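Local coordinates for protein soluble epoxide hydrolase (Bacillus megaterium, PDB 4INZ) that belongs to the alpha/beta hydrolase fold family of enzymes, built on a mixed central sheet flanked by helices, at residues His52-Arg55 with His56-Asp59; Thr144-Arg147 with Glu148-Thr151; Ala162-Phe165 with Gln166-Glu169; Gln168-Gln171 with Asp172-Arg176; Ser283-Pro286 with Gln287-Lys290. The protein carries 1 engineered substitution. One frame throughout, in Å; residues are numbered along the deposited sequence.

Contact 1. Residues His52-Arg55 with His56-Asp59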
loop_
_atom_site.group_PDB
_atom_site.type_symbol
_atom_site.label_atom_id
_atom_site.label_comp_id
_atom_site.label_asym_id
_atom_site.label_seq_id
_atom_site.Cartn_x
_atom_site.Cartn_y
_atom_site.Cartn_z
ATOM N N HIS A 52 -4.325 -6.531 8.445
ATOM C CA HIS A 52 -5.577 -7.288 8.363
ATOM C C HIS A 52 -6.248 -7.182 6.987
ATOM O O HIS A 52 -7.041 -8.047 6.616
ATOM C CB HIS A 52 -6.536 -6.806 9.461
ATOM C CG HIS A 52 -7.780 -7.626 9.606
ATOM N ND1 HIS A 52 -7.772 -8.918 10.090
ATOM C CD2 HIS A 52 -9.080 -7.323 9.369
ATOM C CE1 HIS A 52 -9.011 -9.381 10.128
ATOM N NE2 HIS A 52 -9.825 -8.432 9.700
ATOM N N ILE A 53 -5.943 -6.134 6.224
ATOM C CA ILE A 53 -6.616 -5.978 4.931
ATOM C C ILE A 53 -6.301 -7.157 4.003
ATOM O O ILE A 53 -7.057 -7.453 3.072
ATOM C CB ILE A 53 -6.300 -4.630 4.240
ATOM C CG1 ILE A 53 -7.278 -4.385 3.084
ATOM C CG2 ILE A 53 -4.841 -4.585 3.743
ATOM C CD1 ILE A 53 -7.256 -2.962 2.585
ATOM N N TRP A 54 -5.198 -7.846 4.287
ATOM C CA TRP A 54 -4.725 -8.932 3.433
ATOM C C TRP A 54 -5.214 -10.312 3.864
ATOM O O TRP A 54 -4.790 -11.332 3.307
ATOM C CB TRP A 54 -3.198 -8.938 3.403
ATOM C CG TRP A 54 -2.608 -7.686 2.865
ATOM C CD1 TRP A 54 -1.909 -6.734 3.563
ATOM C CD2 TRP A 54 -2.656 -7.239 1.509
ATOM N NE1 TRP A 54 -1.511 -5.725 2.714
ATOM C CE2 TRP A 54 -1.956 -6.012 1.449
ATOM C CE3 TRP A 54 -3.213 -7.764 0.337
ATOM C CZ2 TRP A 54 -1.806 -5.295 0.259
ATOM C CZ3 TRP A 54 -3.055 -7.051 -0.851
ATOM C CH2 TRP A 54 -2.357 -5.830 -0.877
ATOM N N ARG A 55 -6.108 -10.342 4.847
ATOM C CA ARG A 55 -6.536 -11.603 5.458
ATOM C C ARG A 55 -6.916 -12.709 4.460
ATOM O O ARG A 55 -6.603 -13.885 4.680
ATOM C CB ARG A 55 -7.694 -11.346 6.429
ATOM C CG ARG A 55 -8.934 -10.732 5.775
ATOM C CD ARG A 55 -9.808 -10.037 6.821
ATOM N NE ARG A 55 -11.014 -9.461 6.237
ATOM C CZ ARG A 55 -11.046 -8.291 5.608
ATOM N NH1 ARG A 55 -9.931 -7.572 5.483
ATOM N NH2 ARG A 55 -12.190 -7.842 5.099
ATOM N N HIS A 56 -7.605 -12.347 3.378
ATOM C CA HIS A 56 -8.068 -13.358 2.429
ATOM C C HIS A 56 -6.933 -13.934 1.590
ATOM O O HIS A 56 -6.990 -15.094 1.165
ATOM C CB HIS A 56 -9.158 -12.796 1.520
ATOM C CG HIS A 56 -10.381 -12.344 2.256
ATOM N ND1 HIS A 56 -11.212 -13.217 2.924
ATOM C CD2 HIS A 56 -10.914 -11.111 2.424
ATOM C CE1 HIS A 56 -12.205 -12.539 3.477
ATOM N NE2 HIS A 56 -12.053 -11.260 3.179
ATOM N N GLN A 57 -5.911 -13.123 1.340
ATOM C CA GLN A 57 -4.737 -13.606 0.617
ATOM C C GLN A 57 -3.823 -14.400 1.541
ATOM O O GLN A 57 -3.206 -15.373 1.122
ATOM C CB GLN A 57 -3.970 -12.449 -0.041
ATOM C CG GLN A 57 -4.694 -11.835 -1.242
ATOM C CD GLN A 57 -5.921 -11.055 -0.823
ATOM O OE1 GLN A 57 -5.864 -10.223 0.093
ATOM N NE2 GLN A 57 -7.042 -11.314 -1.488
ATOM N N ILE A 58 -3.729 -13.979 2.796
ATOM C CA ILE A 58 -2.988 -14.757 3.787
ATOM C C ILE A 58 -3.575 -16.173 3.871
ATOM O O ILE A 58 -2.841 -17.165 3.836
ATOM C CB ILE A 58 -3.012 -14.079 5.167
ATOM C CG1 ILE A 58 -2.179 -12.800 5.121
ATOM C CG2 ILE A 58 -2.463 -15.024 6.251
ATOM C CD1 ILE A 58 -2.364 -11.916 6.332
ATOM N N ASP A 59 -4.898 -16.270 3.958
ATOM C CA ASP A 59 -5.536 -17.585 4.060
ATOM C C ASP A 59 -5.338 -18.426 2.802
ATOM O O ASP A 59 -5.135 -19.646 2.875
ATOM C CB ASP A 59 -7.026 -17.447 4.380
ATOM C CG ASP A 59 -7.274 -16.950 5.795
ATOM O OD1 ASP A 59 -6.347 -17.029 6.636
ATOM O OD2 ASP A 59 -8.400 -16.484 6.069
HETATM O O HOH W 1 -7.900 -9.796 2.014
#

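Contact 2. Residues Thr144-Arg147 with Glu148-Thr151. With EDO (1,2-ethanediol), chain C.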
loop_
_atom_site.group_PDB
_atom_site.type_symbol
_atom_site.label_atom_id
_atom_site.label_comp_id
_atom_site.label_asym_id
_atom_site.label_seq_id
_atom_site.Cartn_x
_atom_site.Cartn_y
_atom_site.Cartn_z
ATOM N N THR A 144 3.767 7.165 -13.866
ATOM C CA THR A 144 2.461 7.520 -14.400
ATOM C C THR A 144 1.676 8.406 -13.439
ATOM O O THR A 144 0.879 9.234 -13.872
ATOM C CB THR A 144 1.616 6.288 -14.818
ATOM O OG1 THR A 144 1.288 5.498 -13.666
ATOM C CG2 THR A 144 2.367 5.437 -15.846
ATOM N N PHE A 145 1.900 8.246 -12.134
ATOM C CA PHE A 145 1.159 9.060 -11.174
ATOM C C PHE A 145 1.489 10.541 -11.305
ATOM O O PHE A 145 0.599 11.392 -11.252
ATOM C CB PHE A 145 1.395 8.613 -9.731
ATOM C CG PHE A 145 0.575 9.376 -8.736
ATOM C CD1 PHE A 145 -0.813 9.313 -8.773
ATOM C CD2 PHE A 145 1.178 10.159 -7.765
ATOM C CE1 PHE A 145 -1.579 10.011 -7.859
ATOM C CE2 PHE A 145 0.413 10.860 -6.848
ATOM C CZ PHE A 145 -0.965 10.788 -6.900
ATOM N N MET A 146 2.770 10.855 -11.459
ATOM C CA MET A 146 3.172 12.243 -11.662
ATOM C C MET A 146 2.594 12.777 -12.973
ATOM O O MET A 146 2.155 13.922 -13.049
ATOM C CB MET A 146 4.692 12.375 -11.648
ATOM C CG MET A 146 5.311 11.993 -10.317
ATOM S SD MET A 146 4.749 13.016 -8.932
ATOM C CE MET A 146 5.574 14.577 -9.301
ATOM N N ARG A 147 2.585 11.936 -14.001
ATOM C CA ARG A 147 1.989 12.324 -15.273
ATOM C C ARG A 147 0.523 12.736 -15.095
ATOM O O ARG A 147 0.077 13.742 -15.640
ATOM C CB ARG A 147 2.097 11.177 -16.275
ATOM C CG ARG A 147 1.628 11.512 -17.685
ATOM C CD ARG A 147 1.503 10.245 -18.507
ATOM N NE ARG A 147 0.535 9.327 -17.914
ATOM C CZ ARG A 147 0.475 8.024 -18.169
ATOM N NH1 ARG A 147 1.342 7.467 -19.007
ATOM N NH2 ARG A 147 -0.448 7.272 -17.576
ATOM N N GLU A 148 -0.230 11.953 -14.331
ATOM C CA GLU A 148 -1.647 12.244 -14.136
ATOM C C GLU A 148 -1.877 13.460 -13.235
ATOM O O GLU A 148 -2.790 14.250 -13.477
ATOM C CB GLU A 148 -2.391 11.014 -13.612
ATOM C CG GLU A 148 -2.254 9.799 -14.522
ATOM C CD GLU A 148 -2.753 10.063 -15.945
ATOM O OE1 GLU A 148 -3.821 10.694 -16.101
ATOM O OE2 GLU A 148 -2.073 9.640 -16.907
ATOM N N LEU A 149 -1.046 13.618 -12.206
ATOM C CA LEU A 149 -1.133 14.805 -11.352
ATOM C C LEU A 149 -0.914 16.074 -12.164
ATOM O O LEU A 149 -1.504 17.116 -11.872
ATOM C CB LEU A 149 -0.102 14.756 -10.223
ATOM C CG LEU A 149 -0.440 13.942 -8.979
ATOM C CD1 LEU A 149 0.628 14.166 -7.909
ATOM C CD2 LEU A 149 -1.823 14.322 -8.455
ATOM N N ARG A 150 -0.055 15.987 -13.174
ATOM C CA ARG A 150 0.264 17.150 -14.001
ATOM C C ARG A 150 -0.865 17.538 -14.955
ATOM O O ARG A 150 -1.099 18.723 -15.196
ATOM C CB ARG A 150 1.546 16.917 -14.815
ATOM C CG ARG A 150 2.837 17.151 -14.048
ATOM C CD ARG A 150 4.046 17.201 -14.979
ATOM N NE ARG A 150 4.332 15.906 -15.599
ATOM C CZ ARG A 150 5.103 14.973 -15.049
ATOM N NH1 ARG A 150 5.659 15.187 -13.864
ATOM N NH2 ARG A 150 5.317 13.824 -15.675
ATOM N N THR A 151 -1.564 16.548 -15.500
ATOM C CA THR A 151 -2.444 16.820 -16.639
ATOM C C THR A 151 -3.891 16.385 -16.460
ATOM O O THR A 151 -4.784 16.890 -17.141
ATOM C CB THR A 151 -1.904 16.155 -17.919
ATOM O OG1 THR A 151 -1.782 14.744 -17.706
ATOM C CG2 THR A 151 -0.543 16.725 -18.279
HETATM C C1 EDO C . 4.423 14.992 -18.646
HETATM O O1 EDO C . 3.089 15.347 -18.260
HETATM C C2 EDO C . 4.599 13.479 -18.576
HETATM O O2 EDO C . 4.526 12.926 -19.896
#

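Contact 3. Residues Ala162-Phe165 with Gln166-Glu169. Engineered in segment 162-165: Ala162 (natural residue Met).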
loop_
_atom_site.group_PDB
_atom_site.type_symbol
_atom_site.label_atom_id
_atom_site.label_comp_id
_atom_site.label_asym_id
_atom_site.label_seq_id
_atom_site.Cartn_x
_atom_site.Cartn_y
_atom_site.Cartn_z
ATOM N N ALA A 162 -4.847 15.022 -0.256
ATOM C CA ALA A 162 -3.442 14.990 0.153
ATOM C C ALA A 162 -2.962 16.375 0.582
ATOM O O ALA A 162 -2.162 16.508 1.511
ATOM C CB ALA A 162 -2.572 14.442 -0.961
ATOM N N LYS A 163 -3.457 17.406 -0.095
ATOM C CA LYS A 163 -3.167 18.774 0.305
ATOM C C LYS A 163 -3.860 19.068 1.634
ATOM O O LYS A 163 -3.266 19.643 2.544
ATOM C CB LYS A 163 -3.616 19.754 -0.783
ATOM C CG LYS A 163 -3.401 21.223 -0.450
ATOM C CD LYS A 163 -1.952 21.535 -0.122
ATOM C CE LYS A 163 -1.700 23.043 -0.155
ATOM N NZ LYS A 163 -1.768 23.582 -1.545
ATOM N N TRP A 164 -5.115 18.646 1.753
ATOM C CA TRP A 164 -5.859 18.847 2.989
ATOM C C TRP A 164 -5.175 18.148 4.163
ATOM O O TRP A 164 -5.159 18.670 5.278
ATOM C CB TRP A 164 -7.302 18.364 2.830
ATOM C CG TRP A 164 -8.163 18.633 4.020
ATOM C CD1 TRP A 164 -8.370 19.837 4.626
ATOM C CD2 TRP A 164 -8.953 17.679 4.741
ATOM N NE1 TRP A 164 -9.232 19.692 5.683
ATOM C CE2 TRP A 164 -9.604 18.376 5.777
ATOM C CE3 TRP A 164 -9.166 16.302 4.616
ATOM C CZ2 TRP A 164 -10.453 17.745 6.682
ATOM C CZ3 TRP A 164 -10.015 15.676 5.517
ATOM C CH2 TRP A 164 -10.648 16.399 6.534
ATOM N N PHE A 165 -4.599 16.974 3.910
ATOM C CA PHE A 165 -3.915 16.226 4.972
ATOM C C PHE A 165 -2.726 16.986 5.554
ATOM O O PHE A 165 -2.171 16.589 6.575
ATOM C CB PHE A 165 -3.445 14.854 4.482
ATOM C CG PHE A 165 -4.527 13.812 4.446
ATOM C CD1 PHE A 165 -5.863 14.164 4.581
ATOM C CD2 PHE A 165 -4.203 12.472 4.279
ATOM C CE1 PHE A 165 -6.859 13.198 4.540
ATOM C CE2 PHE A 165 -5.196 11.498 4.238
ATOM C CZ PHE A 165 -6.524 11.861 4.372
ATOM N N GLN A 166 -2.324 18.069 4.898
ATOM C CA GLN A 166 -1.227 18.887 5.407
ATOM C C GLN A 166 -1.714 19.733 6.587
ATOM O O GLN A 166 -0.916 20.163 7.425
ATOM C CB GLN A 166 -0.653 19.788 4.304
ATOM C CG GLN A 166 -0.328 19.068 2.990
ATOM C CD GLN A 166 0.770 18.022 3.131
ATOM O OE1 GLN A 166 1.801 18.267 3.756
ATOM N NE2 GLN A 166 0.551 16.851 2.544
ATOM N N LYS A 167 -3.026 19.960 6.653
ATOM C CA LYS A 167 -3.606 20.847 7.663
ATOM C C LYS A 167 -3.696 20.191 9.041
ATOM O O LYS A 167 -3.909 18.985 9.157
ATOM C CB LYS A 167 -4.994 21.323 7.223
ATOM C CG LYS A 167 -5.006 22.044 5.884
ATOM C CD LYS A 167 -4.588 23.500 6.020
ATOM C CE LYS A 167 -5.743 24.360 6.515
ATOM N NZ LYS A 167 -5.343 25.786 6.708
ATOM N N GLN A 168 -3.555 20.997 10.087
ATOM C CA GLN A 168 -3.573 20.471 11.449
ATOM C C GLN A 168 -4.934 19.920 11.871
ATOM O O GLN A 168 -5.010 19.062 12.744
ATOM C CB GLN A 168 -3.093 21.527 12.451
ATOM C CG GLN A 168 -1.585 21.731 12.445
ATOM C CD GLN A 168 -0.819 20.443 12.727
ATOM O OE1 GLN A 168 -1.100 19.735 13.698
ATOM N NE2 GLN A 168 0.148 20.133 11.872
ATOM N N GLU A 169 -6.007 20.401 11.252
ATOM C CA GLU A 169 -7.344 19.981 11.656
ATOM C C GLU A 169 -7.629 18.514 11.326
ATOM O O GLU A 169 -8.543 17.921 11.894
ATOM C CB GLU A 169 -8.415 20.870 11.014
ATOM C CG GLU A 169 -8.582 20.641 9.521
ATOM C CD GLU A 169 -9.816 21.317 8.958
ATOM O OE1 GLU A 169 -9.670 22.345 8.271
ATOM O OE2 GLU A 169 -10.932 20.813 9.193
#

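Contact 4. Residues Gln168-Gln171 with Asp172-Arg176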
loop_
_atom_site.group_PDB
_atom_site.type_symbol
_atom_site.label_atom_id
_atom_site.label_comp_id
_atom_site.label_asym_id
_atom_site.label_seq_id
_atom_site.Cartn_x
_atom_site.Cartn_y
_atom_site.Cartn_z
ATOM N N GLN A 168 -3.555 20.997 10.087
ATOM C CA GLN A 168 -3.573 20.471 11.449
ATOM C C GLN A 168 -4.934 19.920 11.871
ATOM O O GLN A 168 -5.010 19.062 12.744
ATOM C CB GLN A 168 -3.093 21.527 12.451
ATOM C CG GLN A 168 -1.585 21.731 12.445
ATOM C CD GLN A 168 -0.819 20.443 12.727
ATOM O OE1 GLN A 168 -1.100 19.735 13.698
ATOM N NE2 GLN A 168 0.148 20.133 11.872
ATOM N N GLU A 169 -6.007 20.401 11.252
ATOM C CA GLU A 169 -7.344 19.981 11.656
ATOM C C GLU A 169 -7.629 18.514 11.326
ATOM O O GLU A 169 -8.543 17.921 11.894
ATOM C CB GLU A 169 -8.415 20.870 11.014
ATOM C CG GLU A 169 -8.582 20.641 9.521
ATOM C CD GLU A 169 -9.816 21.317 8.958
ATOM O OE1 GLU A 169 -9.670 22.345 8.271
ATOM O OE2 GLU A 169 -10.932 20.813 9.193
ATOM N N VAL A 170 -6.851 17.927 10.417
ATOM C CA VAL A 170 -7.180 16.598 9.905
ATOM C C VAL A 170 -7.048 15.499 10.958
ATOM O O VAL A 170 -7.846 14.560 10.979
ATOM C CB VAL A 170 -6.369 16.232 8.638
ATOM C CG1 VAL A 170 -6.674 14.803 8.200
ATOM C CG2 VAL A 170 -6.692 17.198 7.512
ATOM N N GLN A 171 -6.052 15.602 11.832
ATOM C CA GLN A 171 -5.911 14.585 12.868
ATOM C C GLN A 171 -7.182 14.487 13.709
ATOM O O GLN A 171 -7.712 13.399 13.919
ATOM C CB GLN A 171 -4.693 14.821 13.765
ATOM C CG GLN A 171 -4.527 13.714 14.796
ATOM C CD GLN A 171 -3.256 13.826 15.610
ATOM O OE1 GLN A 171 -2.430 14.712 15.385
ATOM N NE2 GLN A 171 -3.088 12.913 16.562
ATOM N N ASP A 172 -7.667 15.626 14.191
ATOM C CA ASP A 172 -8.902 15.643 14.968
ATOM C C ASP A 172 -10.072 15.097 14.141
ATOM O O ASP A 172 -10.916 14.359 14.654
ATOM C CB ASP A 172 -9.210 17.055 15.480
ATOM C CG ASP A 172 -10.596 17.169 16.093
ATOM O OD1 ASP A 172 -10.774 16.725 17.249
ATOM O OD2 ASP A 172 -11.508 17.708 15.422
ATOM N N TYR A 173 -10.118 15.451 12.861
ATOM C CA TYR A 173 -11.178 14.947 12.003
ATOM C C TYR A 173 -11.154 13.419 11.982
ATOM O O TYR A 173 -12.195 12.769 12.021
ATOM C CB TYR A 173 -11.040 15.473 10.573
ATOM C CG TYR A 173 -11.988 14.796 9.620
ATOM C CD1 TYR A 173 -11.600 13.660 8.919
ATOM C CD2 TYR A 173 -13.273 15.281 9.422
ATOM C CE1 TYR A 173 -12.460 13.028 8.053
ATOM C CE2 TYR A 173 -14.143 14.654 8.553
ATOM C CZ TYR A 173 -13.733 13.528 7.870
ATOM O OH TYR A 173 -14.597 12.893 7.000
ATOM N N MET A 174 -9.959 12.848 11.923
ATOM C CA MET A 174 -9.833 11.398 11.823
ATOM C C MET A 174 -10.093 10.698 13.155
ATOM O O MET A 174 -10.715 9.632 13.186
ATOM C CB MET A 174 -8.455 10.999 11.283
ATOM C CG MET A 174 -8.207 11.419 9.837
ATOM S SD MET A 174 -9.365 10.666 8.672
ATOM C CE MET A 174 -8.893 11.528 7.178
ATOM N N GLU A 175 -9.627 11.302 14.249
ATOM C CA GLU A 175 -9.681 10.672 15.572
ATOM C C GLU A 175 -10.956 10.912 16.377
ATOM O O GLU A 175 -11.369 10.052 17.163
ATOM C CB GLU A 175 -8.509 11.150 16.433
ATOM C CG GLU A 175 -7.138 10.750 15.967
ATOM C CD GLU A 175 -6.062 11.309 16.876
ATOM O OE1 GLU A 175 -4.951 10.750 16.898
ATOM O OE2 GLU A 175 -6.332 12.310 17.575
ATOM N N ARG A 176 -11.556 12.088 16.217
ATOM C CA ARG A 176 -12.647 12.511 17.100
ATOM C C ARG A 176 -13.815 11.522 17.091
ATOM O O ARG A 176 -14.071 10.853 16.086
ATOM C CB ARG A 176 -13.148 13.909 16.712
ATOM C CG ARG A 176 -13.876 13.946 15.375
ATOM C CD ARG A 176 -14.225 15.368 14.912
ATOM N NE ARG A 176 -14.860 15.346 13.590
ATOM C CZ ARG A 176 -15.250 16.422 12.909
ATOM N NH1 ARG A 176 -15.082 17.641 13.412
ATOM N NH2 ARG A 176 -15.816 16.274 11.719
HETATM O O HOH W 2 -6.200 18.016 14.696
HETATM O O HOH W 3 -11.116 18.839 12.753
#

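Contact 5. Residues Ser283-Pro286 with Gln287-Lys290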
loop_
_atom_site.group_PDB
_atom_site.type_symbol
_atom_site.label_atom_id
_atom_site.label_comp_id
_atom_site.label_asym_id
_atom_site.label_seq_id
_atom_site.Cartn_x
_atom_site.Cartn_y
_atom_site.Cartn_z
ATOM N N SER A 283 -13.770 -1.082 -5.886
ATOM C CA SER A 283 -13.303 0.276 -5.698
ATOM C C SER A 283 -11.841 0.240 -5.265
ATOM O O SER A 283 -11.032 -0.470 -5.856
ATOM C CB SER A 283 -14.179 0.989 -4.664
ATOM O OG SER A 283 -13.870 2.371 -4.587
ATOM N N HIS A 284 -11.509 0.982 -4.217
ATOM C CA HIS A 284 -10.115 1.215 -3.833
ATOM C C HIS A 284 -9.316 -0.024 -3.406
ATOM O O HIS A 284 -8.082 -0.058 -3.534
ATOM C CB HIS A 284 -10.065 2.248 -2.699
ATOM C CG HIS A 284 -8.679 2.616 -2.274
ATOM N ND1 HIS A 284 -7.800 3.283 -3.099
ATOM C CD2 HIS A 284 -8.023 2.418 -1.105
ATOM C CE1 HIS A 284 -6.659 3.476 -2.459
ATOM N NE2 HIS A 284 -6.769 2.963 -1.245
ATOM N N ALA A 285 -10.003 -1.023 -2.870
ATOM C CA ALA A 285 -9.313 -2.149 -2.228
ATOM C C ALA A 285 -9.846 -3.510 -2.675
ATOM O O ALA A 285 -10.497 -4.229 -1.903
ATOM C CB ALA A 285 -9.389 -2.019 -0.718
ATOM N N PRO A 286 -9.551 -3.883 -3.925
ATOM C CA PRO A 286 -10.053 -5.139 -4.492
ATOM C C PRO A 286 -9.712 -6.344 -3.627
ATOM O O PRO A 286 -10.480 -7.295 -3.590
ATOM C CB PRO A 286 -9.301 -5.247 -5.820
ATOM C CG PRO A 286 -8.969 -3.831 -6.189
ATOM C CD PRO A 286 -8.693 -3.145 -4.867
ATOM N N GLN A 287 -8.572 -6.311 -2.949
ATOM C CA GLN A 287 -8.105 -7.507 -2.265
ATOM C C GLN A 287 -9.100 -8.035 -1.229
ATOM O O GLN A 287 -9.192 -9.250 -1.038
ATOM C CB GLN A 287 -6.694 -7.321 -1.679
ATOM C CG GLN A 287 -6.578 -6.351 -0.507
ATOM C CD GLN A 287 -6.323 -4.921 -0.943
ATOM O OE1 GLN A 287 -6.894 -4.452 -1.928
ATOM N NE2 GLN A 287 -5.447 -4.221 -0.212
ATOM N N HIS A 288 -9.838 -7.147 -0.557
ATOM C CA HIS A 288 -10.885 -7.628 0.354
ATOM C C HIS A 288 -12.318 -7.331 -0.082
ATOM O O HIS A 288 -13.257 -7.852 0.513
ATOM C CB HIS A 288 -10.632 -7.292 1.845
ATOM C CG HIS A 288 -10.774 -5.845 2.204
ATOM N ND1 HIS A 288 -10.803 -5.415 3.517
ATOM C CD2 HIS A 288 -10.867 -4.730 1.442
ATOM C CE1 HIS A 288 -10.912 -4.100 3.546
ATOM N NE2 HIS A 288 -10.952 -3.658 2.300
ATOM N N GLU A 289 -12.484 -6.539 -1.142
ATOM C CA GLU A 289 -13.806 -6.351 -1.746
ATOM C C GLU A 289 -14.237 -7.554 -2.583
ATOM O O GLU A 289 -15.404 -7.972 -2.532
ATOM C CB GLU A 289 -13.828 -5.104 -2.631
ATOM C CG GLU A 289 -13.672 -3.806 -1.881
ATOM C CD GLU A 289 -13.707 -2.598 -2.800
ATOM O OE1 GLU A 289 -14.573 -2.566 -3.711
ATOM O OE2 GLU A 289 -12.869 -1.681 -2.604
ATOM N N LYS A 290 -13.296 -8.096 -3.358
ATOM C CA LYS A 290 -13.559 -9.209 -4.272
ATOM C C LYS A 290 -12.433 -10.236 -4.159
ATOM O O LYS A 290 -11.683 -10.462 -5.112
ATOM C CB LYS A 290 -13.635 -8.700 -5.716
ATOM C CG LYS A 290 -14.757 -7.700 -5.971
ATOM C CD LYS A 290 -16.132 -8.330 -5.795
ATOM C CE LYS A 290 -17.242 -7.358 -6.210
ATOM N NZ LYS A 290 -18.605 -7.988 -6.291
#

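Contact 1. Residues His52-Arg55 with His56-Asp59
Arg55 and His56 run side by side, the arginine chain passing between the imidazoles of His52 and His56. CG of Arg55 sits 4.0 Å from the centroid of the His56 ring in a CH-pi contact, while its CD lies over one face of His52 and the guanidinium is turned 48° from the His56 ring. With chi1 at 60°, the arginine chain folds back over the preceding turn, where Arg55 NH1 donates to His52 O at 3.1 Å; Arg55 N reaches the same oxygen from the opposite face of its plane. NH1 also bonds His288 ND1. The Gln57 amide stands nearly perpendicular to the Trp54 indole, its OE1 at the ring edge, 3.6 Å from CE3 of Trp54. A water accepts from His56 N and lies within hydrogen-bonding distance of Ile53 O and Gln57 OE1; Gln57 NE2 is held by Asn295 and the Gln287 carbonyl. This is a 3-10 turn, with Trp54 as N-cap, leading into helix 55-61 of the alpha/beta hydrolase fold.

Contact 2. Residues Thr144-Arg147 with Glu148-Thr151
Helix 142-151 follows strand 131-137 of the central sheet, and its last two turns bring Phe145 against Leu149, and Arg147 against Glu148. On the buried side Leu149 lies over one face of the Phe145 ring: Leu149 CG is 4.0 Å from the ring centroid in a CH-pi contact, and Leu149 CD1 comes to 3.5 Å from Phe145 CE2. On another side Arg147 and Glu148 run alongside each other. A bend at chi3 (60°) presents Arg147 NE (2.8 Å) and NH2 (2.9 Å) to a single carboxylate oxygen, Glu148 OE2, through two bent bonds. This side-on salt bridge lies on the anti side of OE2, NE and NH2 coming from opposite faces of the carboxylate plane, and the guanidinium and carboxylate planes stand 81° apart. Arg147 NH2 also bonds Asp265 O, and Glu148 OE1 bonds Asn152. Arg150 folds back with its guanidinium centred over Met146 O; NH1 bonds the carbonyls of Leu231 and Arg233, and NE of Arg150 points straight at O1 of 1,2-ethanediol, probably from the crystallisation liquor, 3.0 Å away. Thr151 OG1 donates to Arg147 O at 3.0 Å, a bond common for Ser and Thr within alpha-helices, here in the last turn.

Contact 3. Residues Ala162-Phe165 with Gln166-Glu169
The Trp164 indole meets the Glu169 carboxylate at its edge, with OE2 in the ring plane and CD of Glu169 3.7 Å from NE1 of Trp164. The two side chains cross at about a right angle, and their planes are 70° apart. Trp164 also packs edge-to-face with Tyr173. The Phe165 ring has CE3 of Trp164 at its edge and makes edge-to-face contacts with Tyr161 and Tyr220. Across the turn, Gln166 folds back toward the end of helix 160-164: bent at chi2 (-64°), it aims NE2 at the carbonyl of the engineered Ala162, 2.9 Å from its O, with that oxygen in the amide plane. NE2 also bonds Tyr220 O. Gln166 N takes Lys163 O at 3.0 Å, and Lys167 N takes Trp164 O at 2.8 Å, closing a type I beta turn from Trp164 to Lys167. Three successive carbonyls at the helix end, those of residues 162 to 164, thus receive donors from the chain that turns away, the first of them from a side-chain amide in place of a backbone N-H.

Contact 4. Residues Gln168-Gln171 with Asp172-Arg176
Gln171 and Glu175, one turn apart near the start of helix 169-193, are joined by a side-chain hydrogen bond of the i to i+4 kind along an alpha-helix. Gln171 NE2 donates to Glu175 OE1 at 2.9 Å and almost straight, at 173°. The oxygen lies in the amide plane of Gln171, whereas the donor comes from above the carboxylate plane, the two planes being 74° apart. With CG opposite the backbone N (chi1 -177°) and the chain extended beyond it, Gln171 reaches along the helix until its amide arrives at the carboxylate; its own CG lies 3.5 Å from Glu175 CD. Both side chains also touch Val213 of helix 213-220. The packed side is apolar: Val170 and Met174, the latter in one of its two conformers, lie side by side, pointing the same way, with CG1 of Val170 4.1 Å from CG of Met174, and both rest on Phe165. On the solvent side, Asp172 and the backbone carbonyls of Gln168 and Glu169 are joined by two waters. One accepts from Asp172 N and donates to Gln168 O, bridging the two. A second spans from backbone to side chain, donating both to Glu169 O and to Asp172 OD2, at 2.9 Å from each of these two oxygens.

Contact 5. Residues Ser283-Pro286 with Gln287-Lys290
Two backbone N-H groups of the loop donate to the carboxylate of Glu289, one to each oxygen. Ser283 N meets OE1 of Glu289 at 2.8 Å, nearly straight and on the syn side, while Ala285 N reaches OE2 of Glu289 at 3.0 Å from above the carboxylate plane. The glutamate chain is extended beyond CG (chi2 -180°), which carries the carboxylate back along the loop. Among the backbone bonds, Ala285 O, at the N-cap, accepts from both His288 N at 3.3 Å and Glu289 N at 3.1 Å, and Lys290 N donates to Pro286 O. In the packing, CB of Ala285 lies 3.8 Å from CD2 of His288, whose ring has Ala285 O at its edge, and Gln287 OE1 is buried without a polar partner in the model. Beyond the segments, His284 ND1 bonds Asp256. Gripped by two amides, the Glu289 carboxylate ties the loop that carries His284 to the short helix 286-289, and these donors would probably favour its charged form.

Contacts 1 and 5 form one neighbourhood near the sheet: they touch through polar bonds, joining the start of helix 55-61 to helix 286-289, far along the sequence. Contacts 3 and 4 are likewise neighbours, sharing Gln168 and Glu169 and joining helix 160-164 to helix 169-193 through aromatic and aliphatic packing; many of their charged residues are exposed. Bridging waters occur in contacts 1 and 4. Contact 2, mostly buried, stands apart on helix 142-151, about 7 Å at nearest atoms from contact 3, and alone among the five has a salt bridge between its segments. In contact 5 the carboxylate instead receives backbone amides.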